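Local coordinates for protein 6-aminohexanoate-dimer hydrolase (Bacillus anthracis, PDB 4GB7) that probably hydrolyses amide bonds of the 6-aminohexanoate-dimer kind, using the serine-hydrolase fold of the beta-lactamase family, at residues Lys229-Leu234 / Thr294-Ala299; Thr58-Phe63 / Tyr288-Glu293; His363-Ala368 / Met409-Ala414; Val115-Gln120 / His416-Pro421. All coordinates share one frame; numbering follows the deposited sequence.

Contact 1 (Lys229-Leu234 / Thr294-Ala299)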
loop_
_atom_site.group_PDB
_atom_site.type_symbol
_atom_site.label_atom_id
_atom_site.label_comp_id
_atom_site.label_asym_id
_atom_site.label_seq_id
_atom_site.Cartn_x
_atom_site.Cartn_y
_atom_site.Cartn_z
ATOM N N LYS A 229 -12.024 -14.950 10.641
ATOM C CA LYS A 229 -10.721 -14.913 10.027
ATOM C C LYS A 229 -10.917 -14.308 8.649
ATOM O O LYS A 229 -12.029 -14.270 8.153
ATOM C CB LYS A 229 -10.149 -16.312 9.957
ATOM C CG LYS A 229 -10.923 -17.270 9.094
ATOM C CD LYS A 229 -10.298 -18.650 9.154
ATOM C CE LYS A 229 -10.998 -19.622 8.242
ATOM N NZ LYS A 229 -10.228 -20.877 8.087
ATOM N N ILE A 230 -9.837 -13.853 8.018
ATOM C CA ILE A 230 -9.923 -13.151 6.727
ATOM C C ILE A 230 -10.672 -13.962 5.652
ATOM O O ILE A 230 -11.505 -13.418 4.920
ATOM C CB ILE A 230 -8.514 -12.721 6.249
ATOM C CG1 ILE A 230 -7.938 -11.642 7.169
ATOM C CG2 ILE A 230 -8.541 -12.201 4.801
ATOM C CD1 ILE A 230 -6.453 -11.453 6.931
ATOM N N TYR A 231 -10.399 -15.254 5.548
ATOM C CA TYR A 231 -11.055 -16.004 4.515
ATOM C C TYR A 231 -12.567 -16.094 4.680
ATOM O O TYR A 231 -13.298 -16.225 3.673
ATOM C CB TYR A 231 -10.452 -17.399 4.402
ATOM C CG TYR A 231 -8.967 -17.470 4.050
ATOM C CD1 TYR A 231 -8.303 -16.426 3.414
ATOM C CD2 TYR A 231 -8.231 -18.591 4.347
ATOM C CE1 TYR A 231 -6.972 -16.509 3.092
ATOM C CE2 TYR A 231 -6.877 -18.683 4.010
ATOM C CZ TYR A 231 -6.249 -17.643 3.391
ATOM O OH TYR A 231 -4.917 -17.721 3.044
ATOM N N ASP A 232 -13.039 -16.034 5.921
ATOM C CA ASP A 232 -14.491 -15.963 6.200
ATOM C C ASP A 232 -15.142 -14.765 5.508
ATOM O O ASP A 232 -16.251 -14.831 4.982
ATOM C CB ASP A 232 -14.769 -15.847 7.705
ATOM C CG ASP A 232 -14.511 -17.123 8.484
ATOM O OD1 ASP A 232 -14.223 -18.218 7.897
ATOM O OD2 ASP A 232 -14.637 -16.997 9.731
HETATM N N MSE A 233 -14.450 -13.642 5.541
HETATM C CA MSE A 233 -14.930 -12.433 4.876
HETATM C C MSE A 233 -15.110 -12.657 3.385
HETATM O O MSE A 233 -16.077 -12.224 2.798
HETATM C CB MSE A 233 -13.977 -11.254 5.160
HETATM C CG MSE A 233 -14.384 -9.940 4.487
HETATM SE SE MSE A 233 -13.035 -8.582 4.501
HETATM C CE MSE A 233 -11.906 -9.380 3.121
ATOM N N LEU A 234 -14.147 -13.344 2.774
ATOM C CA LEU A 234 -14.208 -13.594 1.343
ATOM C C LEU A 234 -15.411 -14.457 1.018
ATOM O O LEU A 234 -16.028 -14.263 -0.026
ATOM C CB LEU A 234 -12.930 -14.262 0.879
ATOM C CG LEU A 234 -11.643 -13.439 1.075
ATOM C CD1 LEU A 234 -10.434 -14.239 0.579
ATOM C CD2 LEU A 234 -11.710 -12.018 0.489
ATOM N N THR A 294 -5.609 -16.614 12.870
ATOM C CA THR A 294 -5.029 -17.799 12.264
ATOM C C THR A 294 -3.663 -17.590 11.617
ATOM O O THR A 294 -3.126 -18.487 10.977
ATOM C CB THR A 294 -6.019 -18.512 11.319
ATOM O OG1 THR A 294 -6.197 -17.801 10.095
ATOM C CG2 THR A 294 -7.342 -18.762 12.036
ATOM N N LYS A 295 -3.067 -16.420 11.868
ATOM C CA LYS A 295 -1.755 -16.037 11.325
ATOM C C LYS A 295 -1.741 -15.885 9.795
ATOM O O LYS A 295 -0.670 -15.915 9.136
ATOM C CB LYS A 295 -0.633 -16.955 11.831
ATOM C CG LYS A 295 -0.532 -17.076 13.346
ATOM C CD LYS A 295 -0.445 -15.712 14.077
ATOM C CE LYS A 295 0.562 -14.650 13.531
ATOM N NZ LYS A 295 2.000 -15.029 13.806
ATOM N N ILE A 296 -2.931 -15.650 9.239
ATOM C CA ILE A 296 -3.046 -15.234 7.840
ATOM C C ILE A 296 -2.894 -13.729 7.767
ATOM O O ILE A 296 -3.625 -12.975 8.431
ATOM C CB ILE A 296 -4.389 -15.675 7.216
ATOM C CG1 ILE A 296 -4.482 -17.202 7.125
ATOM C CG2 ILE A 296 -4.596 -15.054 5.850
ATOM C CD1 ILE A 296 -3.401 -17.888 6.336
ATOM N N GLU A 297 -1.984 -13.280 6.896
ATOM C CA GLU A 297 -1.667 -11.869 6.809
ATOM C C GLU A 297 -2.811 -11.072 6.148
ATOM O O GLU A 297 -3.480 -11.572 5.262
ATOM C CB GLU A 297 -0.406 -11.616 5.969
ATOM C CG GLU A 297 0.850 -12.344 6.436
ATOM C CD GLU A 297 1.047 -13.725 5.887
ATOM O OE1 GLU A 297 0.106 -14.296 5.278
ATOM O OE2 GLU A 297 2.157 -14.270 6.174
ATOM N N GLN A 298 -3.028 -9.834 6.612
ATOM C CA GLN A 298 -3.800 -8.844 5.860
ATOM C C GLN A 298 -2.961 -8.408 4.674
ATOM O O GLN A 298 -2.238 -7.424 4.780
ATOM C CB GLN A 298 -4.055 -7.578 6.697
ATOM C CG GLN A 298 -4.935 -7.791 7.881
ATOM C CD GLN A 298 -5.058 -6.541 8.706
ATOM O OE1 GLN A 298 -4.355 -5.553 8.466
ATOM N NE2 GLN A 298 -5.912 -6.588 9.697
ATOM N N ALA A 299 -3.082 -9.114 3.558
ATOM C CA ALA A 299 -2.357 -8.775 2.363
ATOM C C ALA A 299 -2.697 -7.382 1.820
ATOM O O ALA A 299 -1.891 -6.758 1.123
ATOM C CB ALA A 299 -2.636 -9.833 1.271
#

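Contact 2 (Thr58-Phe63 / Tyr288-Glu293)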
loop_
_atom_site.group_PDB
_atom_site.type_symbol
_atom_site.label_atom_id
_atom_site.label_comp_id
_atom_site.label_asym_id
_atom_site.label_seq_id
_atom_site.Cartn_x
_atom_site.Cartn_y
_atom_site.Cartn_z
ATOM N N THR A 58 2.450 3.588 14.462
ATOM C CA THR A 58 3.893 3.522 14.659
ATOM C C THR A 58 4.318 2.366 15.591
ATOM O O THR A 58 5.508 2.222 15.894
ATOM C CB THR A 58 4.424 4.870 15.177
ATOM O OG1 THR A 58 3.747 5.232 16.358
ATOM C CG2 THR A 58 4.197 6.004 14.102
ATOM N N HIS A 59 3.344 1.579 16.060
ATOM C CA HIS A 59 3.603 0.473 17.010
ATOM C C HIS A 59 2.689 -0.698 16.789
ATOM O O HIS A 59 2.243 -1.331 17.765
ATOM C CB HIS A 59 3.379 0.946 18.442
ATOM C CG HIS A 59 4.284 2.101 18.876
ATOM N ND1 HIS A 59 3.983 3.387 18.645
ATOM C CD2 HIS A 59 5.478 2.103 19.578
ATOM C CE1 HIS A 59 4.954 4.184 19.186
ATOM N NE2 HIS A 59 5.860 3.401 19.752
HETATM N N MSE A 60 2.398 -1.031 15.543
HETATM C CA MSE A 60 1.334 -2.012 15.284
HETATM C C MSE A 60 1.649 -3.372 15.912
HETATM O O MSE A 60 0.753 -4.060 16.475
HETATM C CB MSE A 60 1.028 -2.132 13.778
HETATM C CG MSE A 60 0.171 -1.012 13.174
HETATM SE SE MSE A 60 -1.637 -0.888 13.867
HETATM C CE MSE A 60 -2.453 -2.394 12.983
ATOM N N LYS A 61 2.917 -3.758 15.887
ATOM C CA LYS A 61 3.281 -5.054 16.448
ATOM C C LYS A 61 3.072 -5.134 17.976
ATOM O O LYS A 61 3.109 -6.214 18.532
ATOM C CB LYS A 61 4.711 -5.419 16.107
ATOM C CG LYS A 61 5.770 -4.450 16.610
ATOM C CD LYS A 61 7.156 -4.999 16.359
ATOM C CE LYS A 61 8.193 -3.910 16.496
ATOM N NZ LYS A 61 9.532 -4.392 16.052
ATOM N N GLU A 62 2.913 -4.006 18.664
ATOM C CA GLU A 62 2.572 -4.043 20.108
ATOM C C GLU A 62 1.080 -4.184 20.401
ATOM O O GLU A 62 0.693 -4.336 21.552
ATOM C CB GLU A 62 3.102 -2.789 20.815
ATOM C CG GLU A 62 4.591 -2.593 20.680
ATOM C CD GLU A 62 5.101 -1.498 21.585
ATOM O OE1 GLU A 62 4.560 -1.328 22.721
ATOM O OE2 GLU A 62 6.005 -0.766 21.117
ATOM N N PHE A 63 0.267 -4.219 19.352
ATOM C CA PHE A 63 -1.178 -4.113 19.418
ATOM C C PHE A 63 -1.857 -5.336 18.783
ATOM O O PHE A 63 -3.000 -5.632 19.081
ATOM C CB PHE A 63 -1.539 -2.782 18.666
ATOM C CG PHE A 63 -2.988 -2.481 18.595
ATOM C CD1 PHE A 63 -3.683 -2.129 19.724
ATOM C CD2 PHE A 63 -3.659 -2.524 17.387
ATOM C CE1 PHE A 63 -5.033 -1.834 19.668
ATOM C CE2 PHE A 63 -5.008 -2.243 17.317
ATOM C CZ PHE A 63 -5.694 -1.895 18.467
ATOM N N TYR A 288 6.941 -6.409 8.732
ATOM C CA TYR A 288 6.008 -7.391 9.275
ATOM C C TYR A 288 4.599 -7.141 8.778
ATOM O O TYR A 288 4.239 -5.988 8.437
ATOM C CB TYR A 288 6.048 -7.431 10.797
ATOM C CG TYR A 288 5.641 -6.178 11.534
ATOM C CD1 TYR A 288 4.274 -5.834 11.740
ATOM C CD2 TYR A 288 6.618 -5.362 12.094
ATOM C CE1 TYR A 288 3.948 -4.676 12.478
ATOM C CE2 TYR A 288 6.285 -4.242 12.824
ATOM C CZ TYR A 288 4.938 -3.921 13.025
ATOM O OH TYR A 288 4.556 -2.819 13.771
ATOM N N TYR A 289 3.820 -8.223 8.693
ATOM C CA TYR A 289 2.405 -8.141 8.407
ATOM C C TYR A 289 1.565 -8.367 9.651
ATOM O O TYR A 289 1.779 -9.342 10.379
ATOM C CB TYR A 289 1.949 -9.249 7.454
ATOM C CG TYR A 289 2.136 -8.991 5.987
ATOM C CD1 TYR A 289 1.202 -8.232 5.254
ATOM C CD2 TYR A 289 3.236 -9.522 5.307
ATOM C CE1 TYR A 289 1.373 -8.006 3.896
ATOM C CE2 TYR A 289 3.387 -9.306 3.950
ATOM C CZ TYR A 289 2.464 -8.582 3.241
ATOM O OH TYR A 289 2.714 -8.404 1.883
ATOM N N VAL A 290 0.592 -7.482 9.860
ATOM C CA VAL A 290 -0.497 -7.773 10.778
ATOM C C VAL A 290 -1.263 -8.968 10.218
ATOM O O VAL A 290 -1.488 -9.071 9.008
ATOM C CB VAL A 290 -1.389 -6.554 10.973
ATOM C CG1 VAL A 290 -2.689 -6.913 11.673
ATOM C CG2 VAL A 290 -0.571 -5.460 11.700
ATOM N N THR A 291 -1.705 -9.834 11.125
ATOM C CA THR A 291 -2.456 -11.034 10.714
ATOM C C THR A 291 -3.809 -11.156 11.427
ATOM O O THR A 291 -4.045 -10.522 12.433
ATOM C CB THR A 291 -1.652 -12.334 10.978
ATOM O OG1 THR A 291 -1.658 -12.639 12.392
ATOM C CG2 THR A 291 -0.200 -12.227 10.449
ATOM N N ASP A 292 -4.652 -12.062 10.938
ATOM C CA ASP A 292 -5.797 -12.549 11.696
ATOM C C ASP A 292 -5.340 -13.580 12.753
ATOM O O ASP A 292 -4.141 -13.881 12.886
ATOM C CB ASP A 292 -6.932 -13.036 10.734
ATOM C CG ASP A 292 -6.634 -14.314 10.025
ATOM O OD1 ASP A 292 -5.759 -15.054 10.475
ATOM O OD2 ASP A 292 -7.358 -14.592 9.008
ATOM N N GLU A 293 -6.298 -14.106 13.514
ATOM C CA GLU A 293 -5.978 -14.983 14.637
ATOM C C GLU A 293 -5.406 -16.309 14.153
ATOM O O GLU A 293 -4.795 -17.039 14.938
ATOM C CB GLU A 293 -7.211 -15.256 15.446
ATOM C CG GLU A 293 -7.756 -14.098 16.225
ATOM C CD GLU A 293 -9.188 -14.389 16.657
ATOM O OE1 GLU A 293 -10.166 -14.194 15.855
ATOM O OE2 GLU A 293 -9.318 -14.846 17.813
#

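Contact 3 (His363-Ala368 / Met409-Ala414)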
loop_
_atom_site.group_PDB
_atom_site.type_symbol
_atom_site.label_atom_id
_atom_site.label_comp_id
_atom_site.label_asym_id
_atom_site.label_seq_id
_atom_site.Cartn_x
_atom_site.Cartn_y
_atom_site.Cartn_z
ATOM N N HIS A 363 -2.102 9.701 -14.604
ATOM C CA HIS A 363 -1.837 10.421 -15.877
ATOM C C HIS A 363 -1.493 11.868 -15.651
ATOM O O HIS A 363 -2.091 12.773 -16.243
ATOM C CB HIS A 363 -3.024 10.260 -16.831
ATOM C CG HIS A 363 -3.260 8.831 -17.222
ATOM N ND1 HIS A 363 -4.332 8.106 -16.792
ATOM C CD2 HIS A 363 -2.473 7.961 -17.955
ATOM C CE1 HIS A 363 -4.230 6.856 -17.281
ATOM N NE2 HIS A 363 -3.104 6.769 -17.984
ATOM N N ASN A 364 -0.496 12.082 -14.816
ATOM C CA ASN A 364 0.018 13.393 -14.575
ATOM C C ASN A 364 1.121 13.706 -15.586
ATOM O O ASN A 364 1.492 12.861 -16.429
ATOM C CB ASN A 364 0.398 13.622 -13.098
ATOM C CG ASN A 364 1.733 12.997 -12.684
ATOM O OD1 ASN A 364 2.449 12.390 -13.487
ATOM N ND2 ASN A 364 2.066 13.128 -11.381
ATOM N N GLU A 365 1.657 14.919 -15.514
ATOM C CA GLU A 365 2.609 15.340 -16.532
ATOM C C GLU A 365 3.939 14.600 -16.436
ATOM O O GLU A 365 4.770 14.743 -17.349
ATOM C CB GLU A 365 2.848 16.844 -16.513
ATOM C CG GLU A 365 3.538 17.366 -15.277
ATOM C CD GLU A 365 3.868 18.836 -15.423
ATOM O OE1 GLU A 365 4.745 19.226 -16.243
ATOM O OE2 GLU A 365 3.275 19.583 -14.686
ATOM N N GLN A 366 4.154 13.860 -15.330
ATOM C CA GLN A 366 5.407 13.093 -15.167
ATOM C C GLN A 366 5.275 11.669 -15.563
ATOM O O GLN A 366 6.275 10.956 -15.568
ATOM C CB GLN A 366 5.874 13.111 -13.731
ATOM C CG GLN A 366 5.979 14.508 -13.158
ATOM C CD GLN A 366 7.069 15.315 -13.812
ATOM O OE1 GLN A 366 6.801 16.193 -14.607
ATOM N NE2 GLN A 366 8.314 14.991 -13.499
ATOM N N GLY A 367 4.059 11.220 -15.832
ATOM C CA GLY A 367 3.878 9.798 -16.110
ATOM C C GLY A 367 4.038 8.995 -14.795
ATOM O O GLY A 367 4.426 7.809 -14.836
ATOM N N ALA A 368 3.724 9.629 -13.646
ATOM C CA ALA A 368 3.949 8.969 -12.330
ATOM C C ALA A 368 2.964 7.863 -12.103
ATOM O O ALA A 368 1.877 7.838 -12.687
ATOM C CB ALA A 368 3.967 9.963 -11.180
HETATM N N MSE A 409 2.401 18.907 -5.089
HETATM C CA MSE A 409 3.699 19.163 -4.428
HETATM C C MSE A 409 4.763 18.185 -4.935
HETATM O O MSE A 409 5.934 18.549 -5.143
HETATM C CB MSE A 409 3.513 18.981 -2.928
HETATM C CG MSE A 409 4.720 19.124 -2.050
HETATM SE SE MSE A 409 4.047 18.691 -0.282
HETATM C CE MSE A 409 4.410 16.806 -0.309
ATOM N N TYR A 410 4.364 16.934 -5.192
ATOM C CA TYR A 410 5.360 15.969 -5.681
ATOM C C TYR A 410 5.903 16.357 -7.071
ATOM O O TYR A 410 7.076 16.161 -7.381
ATOM C CB TYR A 410 4.766 14.589 -5.749
ATOM C CG TYR A 410 4.280 13.993 -4.448
ATOM C CD1 TYR A 410 4.700 14.433 -3.213
ATOM C CD2 TYR A 410 3.355 12.999 -4.472
ATOM C CE1 TYR A 410 4.188 13.867 -2.046
ATOM C CE2 TYR A 410 2.866 12.430 -3.334
ATOM C CZ TYR A 410 3.271 12.887 -2.099
ATOM O OH TYR A 410 2.742 12.275 -0.958
ATOM N N ILE A 411 5.035 16.895 -7.913
ATOM C CA ILE A 411 5.438 17.435 -9.206
ATOM C C ILE A 411 6.379 18.633 -9.043
ATOM O O ILE A 411 7.448 18.698 -9.679
ATOM C CB ILE A 411 4.216 17.795 -10.088
ATOM C CG1 ILE A 411 3.328 16.565 -10.350
ATOM C CG2 ILE A 411 4.734 18.405 -11.407
ATOM C CD1 ILE A 411 2.000 16.843 -11.042
ATOM N N ASP A 412 6.021 19.583 -8.183
ATOM C CA ASP A 412 6.885 20.692 -7.938
ATOM C C ASP A 412 8.238 20.328 -7.359
ATOM O O ASP A 412 9.263 20.917 -7.763
ATOM C CB ASP A 412 6.207 21.712 -7.039
ATOM C CG ASP A 412 5.048 22.445 -7.738
ATOM O OD1 ASP A 412 4.974 22.486 -9.009
ATOM O OD2 ASP A 412 4.234 23.017 -6.990
ATOM N N ILE A 413 8.261 19.370 -6.431
ATOM C CA ILE A 413 9.540 18.880 -5.927
ATOM C C ILE A 413 10.395 18.290 -7.057
ATOM O O ILE A 413 11.567 18.593 -7.176
ATOM C CB ILE A 413 9.391 17.876 -4.750
ATOM C CG1 ILE A 413 8.789 18.564 -3.539
ATOM C CG2 ILE A 413 10.761 17.200 -4.456
ATOM C CD1 ILE A 413 8.292 17.600 -2.472
ATOM N N ALA A 414 9.808 17.407 -7.866
ATOM C CA ALA A 414 10.523 16.834 -8.997
ATOM C C ALA A 414 11.132 17.933 -9.902
ATOM O O ALA A 414 12.285 17.848 -10.332
ATOM C CB ALA A 414 9.572 15.938 -9.818
#

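Contact 4 (Val115-Gln120 / His416-Pro421)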
loop_
_atom_site.group_PDB
_atom_site.type_symbol
_atom_site.label_atom_id
_atom_site.label_comp_id
_atom_site.label_asym_id
_atom_site.label_seq_id
_atom_site.Cartn_x
_atom_site.Cartn_y
_atom_site.Cartn_z
ATOM N N VAL A 115 12.551 11.471 0.104
ATOM C CA VAL A 115 12.697 11.806 -1.309
ATOM C C VAL A 115 14.040 11.261 -1.834
ATOM O O VAL A 115 15.112 11.559 -1.324
ATOM C CB VAL A 115 12.631 13.315 -1.585
ATOM C CG1 VAL A 115 12.738 13.591 -3.096
ATOM C CG2 VAL A 115 11.413 13.953 -0.932
ATOM N N VAL A 116 13.945 10.439 -2.862
ATOM C CA VAL A 116 15.078 9.829 -3.543
ATOM C C VAL A 116 15.055 10.351 -4.994
ATOM O O VAL A 116 13.974 10.457 -5.607
ATOM C CB VAL A 116 14.992 8.319 -3.545
ATOM C CG1 VAL A 116 16.230 7.687 -4.222
ATOM C CG2 VAL A 116 14.909 7.790 -2.123
ATOM N N HIS A 117 16.219 10.702 -5.520
ATOM C CA HIS A 117 16.354 11.327 -6.858
ATOM C C HIS A 117 17.595 10.784 -7.517
ATOM O O HIS A 117 18.688 10.809 -6.946
ATOM C CB HIS A 117 16.465 12.827 -6.745
ATOM C CG HIS A 117 16.498 13.531 -8.061
ATOM N ND1 HIS A 117 17.384 14.516 -8.336
ATOM C CD2 HIS A 117 15.716 13.355 -9.216
ATOM C CE1 HIS A 117 17.173 14.963 -9.610
ATOM N NE2 HIS A 117 16.164 14.248 -10.154
ATOM N N ASN A 118 17.416 10.183 -8.687
ATOM C CA ASN A 118 18.499 9.500 -9.381
ATOM C C ASN A 118 19.219 8.497 -8.471
ATOM O O ASN A 118 20.452 8.310 -8.536
ATOM C CB ASN A 118 19.521 10.491 -10.011
ATOM C CG ASN A 118 18.906 11.387 -11.074
ATOM O OD1 ASN A 118 18.224 10.900 -11.971
ATOM N ND2 ASN A 118 19.157 12.688 -10.986
ATOM N N GLY A 119 18.441 7.788 -7.684
ATOM C CA GLY A 119 18.958 6.726 -6.854
ATOM C C GLY A 119 19.786 7.184 -5.680
ATOM O O GLY A 119 20.499 6.389 -5.086
ATOM N N GLN A 120 19.636 8.442 -5.304
ATOM C CA GLN A 120 20.322 8.944 -4.108
ATOM C C GLN A 120 19.301 9.636 -3.208
ATOM O O GLN A 120 18.389 10.319 -3.706
ATOM C CB GLN A 120 21.394 9.942 -4.466
ATOM C CG GLN A 120 22.459 9.388 -5.401
ATOM C CD GLN A 120 23.503 10.430 -5.759
ATOM O OE1 GLN A 120 23.179 11.564 -6.141
ATOM N NE2 GLN A 120 24.766 10.063 -5.591
ATOM N N HIS A 416 11.846 21.018 -9.263
ATOM C CA HIS A 416 12.921 21.667 -8.510
ATOM C C HIS A 416 14.219 20.881 -8.524
ATOM O O HIS A 416 15.287 21.442 -8.800
ATOM C CB HIS A 416 12.460 21.943 -7.102
ATOM C CG HIS A 416 13.530 22.492 -6.211
ATOM N ND1 HIS A 416 13.892 23.789 -6.227
ATOM C CD2 HIS A 416 14.296 21.879 -5.258
ATOM C CE1 HIS A 416 14.852 23.994 -5.313
ATOM N NE2 HIS A 416 15.103 22.819 -4.716
ATOM N N LEU A 417 14.137 19.578 -8.271
ATOM C CA LEU A 417 15.302 18.705 -8.250
ATOM C C LEU A 417 15.908 18.555 -9.646
ATOM O O LEU A 417 17.119 18.347 -9.790
ATOM C CB LEU A 417 14.904 17.336 -7.672
ATOM C CG LEU A 417 14.507 17.303 -6.190
ATOM C CD1 LEU A 417 14.132 15.896 -5.813
ATOM C CD2 LEU A 417 15.586 17.849 -5.255
ATOM N N GLU A 418 15.078 18.663 -10.682
ATOM C CA GLU A 418 15.533 18.602 -12.043
ATOM C C GLU A 418 16.094 19.940 -12.531
ATOM O O GLU A 418 16.552 20.021 -13.635
ATOM C CB GLU A 418 14.401 18.095 -12.974
ATOM C CG GLU A 418 14.015 16.632 -12.826
ATOM C CD GLU A 418 15.055 15.687 -13.415
ATOM O OE1 GLU A 418 15.045 15.525 -14.641
ATOM O OE2 GLU A 418 15.876 15.119 -12.657
ATOM N N LYS A 419 16.045 20.969 -11.684
ATOM C CA LYS A 419 16.514 22.324 -11.959
ATOM C C LYS A 419 15.788 22.973 -13.121
ATOM O O LYS A 419 16.403 23.670 -13.940
ATOM C CB LYS A 419 18.053 22.355 -12.091
ATOM C CG LYS A 419 18.728 21.805 -10.827
ATOM C CD LYS A 419 20.220 22.095 -10.759
ATOM C CE LYS A 419 20.928 21.249 -9.720
ATOM N NZ LYS A 419 20.231 21.234 -8.404
ATOM N N LEU A 420 14.476 22.724 -13.194
ATOM C CA LEU A 420 13.596 23.286 -14.226
ATOM C C LEU A 420 12.991 24.584 -13.750
ATOM O O LEU A 420 12.852 24.809 -12.523
ATOM C CB LEU A 420 12.512 22.283 -14.615
ATOM C CG LEU A 420 13.070 20.946 -15.095
ATOM C CD1 LEU A 420 11.937 19.946 -15.358
ATOM C CD2 LEU A 420 13.910 21.167 -16.365
ATOM N N PRO A 421 12.649 25.469 -14.705
ATOM C CA PRO A 421 12.066 26.779 -14.301
ATOM C C PRO A 421 10.692 26.664 -13.616
ATOM O O PRO A 421 10.300 27.561 -12.863
ATOM C CB PRO A 421 11.917 27.549 -15.621
ATOM C CG PRO A 421 12.647 26.781 -16.641
ATOM C CD PRO A 421 12.998 25.420 -16.139
HETATM O O HOH W 1 18.687 14.854 -12.851
#

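Contact 1 (Lys229-Leu234 / Thr294-Ala299)
Tyr231 and Ile296 meet at about a right angle where the first turn of helix 230-235 packs against the loop between strands 287-290 and 303-305, inside the beta-lactamase-type fold. Ile296 CG2 approaches the ring obliquely, 3.9 Å from Tyr231 CE1, while Ile296 CD1 sits 3.6 Å from Tyr231 OH. With CG1 of Ile296 beside its backbone N (chi1 -66°), CG2 is set against the ring, and the bend at chi2 (-58°) turns CD1 to the hydroxyl. That hydroxyl is hydrogen-bonded to Arg262 of helix 251-265, which also pairs with Glu297, itself hydrogen-bonded to Asn67.

Ile230 works differently. Its extended arm (chi2 166°) carries CD1 onto the backbone of the loop, 3.5 Å from Ile296 O and 3.4 Å from Glu297 O; CD1 also lies 4.1 Å from Gln298 CG. Within this contact the methyl meets mainly peptide groups; Leu211 of helix 206-214 also touches this side chain. Ile230 N is held by Asp292, which also bonds Thr294 OG1, so one carboxylate ties the helix start to the loop. Lys229, at the N-cap position, runs out extended, and its aliphatic part touches the loop, with Lys229 CD 4.1 Å from Thr294 CG2.

Contact 2 (Thr58-Phe63 / Tyr288-Glu293)
Met60, a selenomethionine, brings two parts of its side chain to the strand. Its CB lies at the edge of the Tyr288 ring, near the ring plane and 4.1 Å from Tyr288 CE1. Beyond it the chain folds back through its last two torsions, which carries CE over to Val290, 3.8 Å from its CG2, in one of two modelled conformers.

Next comes Lys61, whose backbone N donates a hydrogen bond to Tyr288 OH over 2.8 Å, bent to 141° at the hydrogen. The phenol oxygen thus grips the main chain of the loop joining helix 52-56 to strand 66-69. Tyr288 belongs to strand 287-290, an inner strand of a four-stranded antiparallel sheet with 66-69 as its edge neighbour, so the loop folds back over the sheet that its own continuation joins.

Lys61 CB sits over one face of the phenol ring, a CH-pi contact 3.9 Å from the Tyr288 centroid and 29° off the normal. With chi1 at 60°, CG also stays close to the phenol end, 3.5 Å from Tyr288 OH. The extended remainder passes the ring, Lys61 CD lying 3.7 Å from Tyr288 CE2, before NZ heads towards Glu134 for a long, weak ion pair.

Contact 3 (His363-Ala368 / Met409-Ala414)
An Asx turn overlapping a type I beta turn, Asn364 to Gly367, presents its side chains to helix 402-417, chiefly to Ile411. Asn364 and Ile411 come from opposite directions: the asparagine's ND2 lies 3.7 Å from Ile411 CD1. The other end of the amide organises the turn. OD1 accepts from Gln366 N at 2.9 Å, that donor standing above the carbonyl plane, and from Ala368 N at 3.0 Å in a nearly straight bond (172°) from the opposite face. Two backbone donors fix the amide's rotation and direct ND2 towards Ile411; it is also hydrogen-bonded to Tyr380 OH.

Glu365 crosses the other branch of the isoleucine, its OE2 3.8 Å from Ile411 CG2. With chi1 at 67°, its extended chain brings the carboxylate back towards the helix. Gln366 bends at chi2 (-67°) and sets NE2 4.0 Å from Ala414 CB, about one helical turn beyond Ile411; the amide is held at both ends, NE2 by Asp382 and OE1 by His415.

The turn leads into strand 369-373, outermost in the five-stranded sheet. Helix 402-417 packs on that sheet, with Ile411 on Tyr380 and Ala414 on Asp382 of strand 377-382, and Ile413 on Phe113 of strand 110-117.

Contact 4 (Val115-Gln120 / His416-Pro421)
The His117 imidazole is sandwiched between two residues. Leu417 CB lies over one face, a CH-pi contact 3.9 Å from the ring centroid and 15° off the normal; Asn118 ND2 stands 3.3 Å above the opposite face, offset toward the rim. At the edge is Glu418, whose carboxylate plane stands 86° from that of the ring. NE2 of His117 donates to Glu418 OE2 over 2.7 Å, the oxygen lying in the ring plane but being met on its anti side. With chi1 at -176°, the imidazole reaches across from the strand to the helix end, while Glu418, bent at chi2, turns its acid to meet it.

The same Glu418 OE2 receives a second bond from a water at 2.8 Å, and that water accepts from Asn118 ND2. Lys386, hydrogen-bonded to Asn118 OD1, makes a long, weak ion pair with the carboxylate, probably helping to stabilise its negative charge. Leu417 CD1 packs 3.8 Å from Val115 CG1.

A hairpin turn meets a helix terminus: His117 opens the type I' turn of hairpin 110-117/120-126, and helix 402-417 finishes in a Schellman motif at Lys419. This fastens the C-terminal helix of the beta-lactamase-type fold to the hairpin end of its five-stranded sheet.

The four contacts form two pairs; contact 1 lies on the opposite side of the chain's centre from contacts 3 and 4, and contact 2 opposite contact 3. Contacts 1 and 2 have centres 13 Å apart and touch directly: Gln298 N lies 2.9 Å from Val290 O, a probable hydrogen bond, and with the Asp292 tie this holds the helix start, the loop and the small sheet together. Contacts 3 and 4, centres 11 Å apart, share helix 402-417, whose successive turns meet first the 363-368 turn and then the 115-120 hairpin. Contacts 1 and 4 lie about 41 Å apart, centre to centre. Ser140 and Lys143, an SxxK-like pair consistent with a serine-hydrolase active site, belong to none of the four contacts.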